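Local structure of blue copper protein (3EF4) at residues G22-E27 with V89-G94. The protein binds a single copper ion as a periplasmic blue copper protein, a pseudoazurin, and probably carries electrons between redox partners. Sequence-based numbering, arbitrary orientation.
Sequences GFVKVE and VLVQVG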
loop_
_atom_site.group_PDB
_atom_site.type_symbol
_atom_site.label_atom_id
_atom_site.label_comp_id
_atom_site.label_asym_id
_atom_site.label_seq_id
_atom_site.Cartn_x
_atom_site.Cartn_y
_atom_site.Cartn_z
ATOM N N GLY A 22 -0.091 6.557 3.694
ATOM C CA GLY A 22 0.849 5.624 3.162
ATOM C C GLY A 22 1.008 4.348 3.978
ATOM O O GLY A 22 1.567 3.366 3.494
ATOM N N PHE A 23 0.529 4.375 5.208
ATOM C CA PHE A 23 0.536 3.221 6.108
ATOM C C PHE A 23 -0.857 3.159 6.724
ATOM O O PHE A 23 -1.377 4.176 7.175
ATOM C CB PHE A 23 1.584 3.369 7.197
ATOM C CG PHE A 23 1.439 2.292 8.253
ATOM C CD1 PHE A 23 1.939 1.033 8.006
ATOM C CD2 PHE A 23 0.793 2.506 9.460
ATOM C CE1 PHE A 23 1.787 0.013 8.927
ATOM C CE2 PHE A 23 0.587 1.506 10.382
ATOM C CZ PHE A 23 1.075 0.237 10.096
ATOM N N VAL A 24 -1.446 1.977 6.748
ATOM C CA VAL A 24 -2.711 1.850 7.496
ATOM C C VAL A 24 -2.740 0.492 8.181
ATOM O O VAL A 24 -2.412 -0.541 7.633
ATOM C CB VAL A 24 -3.950 2.152 6.677
ATOM C CG1 VAL A 24 -4.055 1.163 5.574
ATOM C CG2 VAL A 24 -5.258 2.066 7.469
ATOM N N LYS A 25 -3.107 0.544 9.442
ATOM C CA LYS A 25 -3.303 -0.604 10.299
ATOM C C LYS A 25 -4.772 -0.949 10.371
ATOM O O LYS A 25 -5.623 -0.113 10.674
ATOM C CB LYS A 25 -2.706 -0.314 11.692
ATOM C CG LYS A 25 -3.070 -1.445 12.663
ATOM C CD LYS A 25 -2.199 -2.649 12.559
ATOM C CE LYS A 25 -2.440 -3.738 13.604
ATOM N NZ LYS A 25 -3.890 -3.974 13.862
ATOM N N VAL A 26 -5.076 -2.202 10.060
ATOM C CA VAL A 26 -6.417 -2.710 10.005
ATOM C C VAL A 26 -6.489 -4.071 10.702
ATOM O O VAL A 26 -5.483 -4.628 11.161
ATOM C CB VAL A 26 -6.954 -2.828 8.574
ATOM C CG1 VAL A 26 -6.710 -1.552 7.800
ATOM C CG2 VAL A 26 -6.293 -3.995 7.842
ATOM N N GLU A 27 -7.719 -4.547 10.816
ATOM C CA GLU A 27 -7.872 -5.890 11.408
ATOM C C GLU A 27 -8.506 -6.797 10.363
ATOM O O GLU A 27 -9.123 -6.367 9.396
ATOM C CB GLU A 27 -8.708 -5.874 12.689
ATOM C CG GLU A 27 -7.999 -5.169 13.856
ATOM C CD GLU A 27 -6.679 -5.758 14.312
ATOM O OE1 GLU A 27 -5.898 -5.149 15.095
ATOM O OE2 GLU A 27 -6.316 -6.890 13.934
ATOM N N VAL A 89 2.225 1.956 -0.754
ATOM C CA VAL A 89 1.436 1.938 0.470
ATOM C C VAL A 89 1.624 0.596 1.141
ATOM O O VAL A 89 1.792 -0.437 0.492
ATOM C CB VAL A 89 -0.037 2.243 0.161
ATOM C CG1 VAL A 89 -0.630 1.252 -0.855
ATOM C CG2 VAL A 89 -0.896 2.284 1.416
ATOM N N LEU A 90 1.549 0.612 2.469
ATOM C CA LEU A 90 1.736 -0.545 3.302
ATOM C C LEU A 90 0.488 -0.717 4.181
ATOM O O LEU A 90 0.145 0.174 4.958
ATOM C CB LEU A 90 2.968 -0.385 4.178
ATOM C CG LEU A 90 3.348 -1.570 5.091
ATOM C CD1 LEU A 90 3.616 -2.810 4.277
ATOM C CD2 LEU A 90 4.551 -1.238 5.970
ATOM N N VAL A 91 -0.157 -1.867 4.078
ATOM C CA VAL A 91 -1.321 -2.180 4.903
ATOM C C VAL A 91 -0.899 -3.277 5.873
ATOM O O VAL A 91 -0.419 -4.334 5.438
ATOM C CB VAL A 91 -2.508 -2.657 4.072
ATOM C CG1 VAL A 91 -3.690 -3.021 4.943
ATOM C CG2 VAL A 91 -2.906 -1.589 3.068
ATOM N N GLN A 92 -1.096 -3.049 7.155
ATOM C CA GLN A 92 -0.867 -4.068 8.183
ATOM C C GLN A 92 -2.181 -4.629 8.644
ATOM O O GLN A 92 -3.038 -3.891 9.134
ATOM C CB GLN A 92 -0.187 -3.425 9.372
ATOM C CG GLN A 92 0.065 -4.457 10.473
ATOM C CD GLN A 92 0.861 -3.880 11.643
ATOM O OE1 GLN A 92 1.494 -2.812 11.540
ATOM N NE2 GLN A 92 0.867 -4.628 12.735
ATOM N N VAL A 93 -2.319 -5.936 8.497
ATOM C CA VAL A 93 -3.480 -6.658 8.971
ATOM C C VAL A 93 -3.087 -7.405 10.234
ATOM O O VAL A 93 -2.316 -8.372 10.170
ATOM C CB VAL A 93 -4.014 -7.640 7.906
ATOM C CG1 VAL A 93 -5.276 -8.332 8.404
ATOM C CG2 VAL A 93 -4.240 -6.931 6.586
ATOM N N GLY A 94 -3.561 -6.947 11.377
ATOM C CA GLY A 94 -3.175 -7.682 12.583
ATOM C C GLY A 94 -1.698 -7.711 12.830
ATOM O O GLY A 94 -1.007 -6.704 12.640
#
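Five backbone hydrogen bonds join G22-E27 to V89-G94, pairing strands 23-26 and 89-93 in parallel. L90 N donates to G22 O, and L90 O takes the N-H of V24; V24 O receives Q92 N, Q92 O receives V26 N at 2.8 Å, and G94 N reaches V26 O. The last acceptor has a second donor: K25 NZ approaches V26 O at 3.2 Å, from the carbonyl face opposite G94 N. The same ammonium forms a salt bridge to E27 (NZ to OE1 2.6 Å), the lysine chain, bent at chi2 and chi4, running forward past V26.

The pairing belongs to the cupredoxin beta-sandwich, where 88-93 lies between 18-26 and antiparallel 73-78, and V89, V91 and V93 make backbone hydrogen bonds with L77, Y75 and G73.

The Q92 amide is held at both ends: NE2 gives a hydrogen bond to G94 O at 2.8 Å, almost in the amide plane, while OE1 accepts V123 N from the C-terminal tail. K25 CD lies over one face of the Q92 amide, 3.4 Å from Q92 CD, and F23 turns its ring edge to Q92 OE1, with CZ 3.4 Å away; ring and amide planes are 64° apart. With CG anti to the backbone N (chi1 171°), the F23 ring also brings CD1 to L90 CD2.

Valines line the opposite face from F23, K25 and Q92: V24 CG1 lies beside V91 CG2, and V26 CG2 meets V93 CG2 at 3.8 Å, with V32 against V26 and V91. Two residues before V89, M87 ligates the copper ion with H41, C79 and H82.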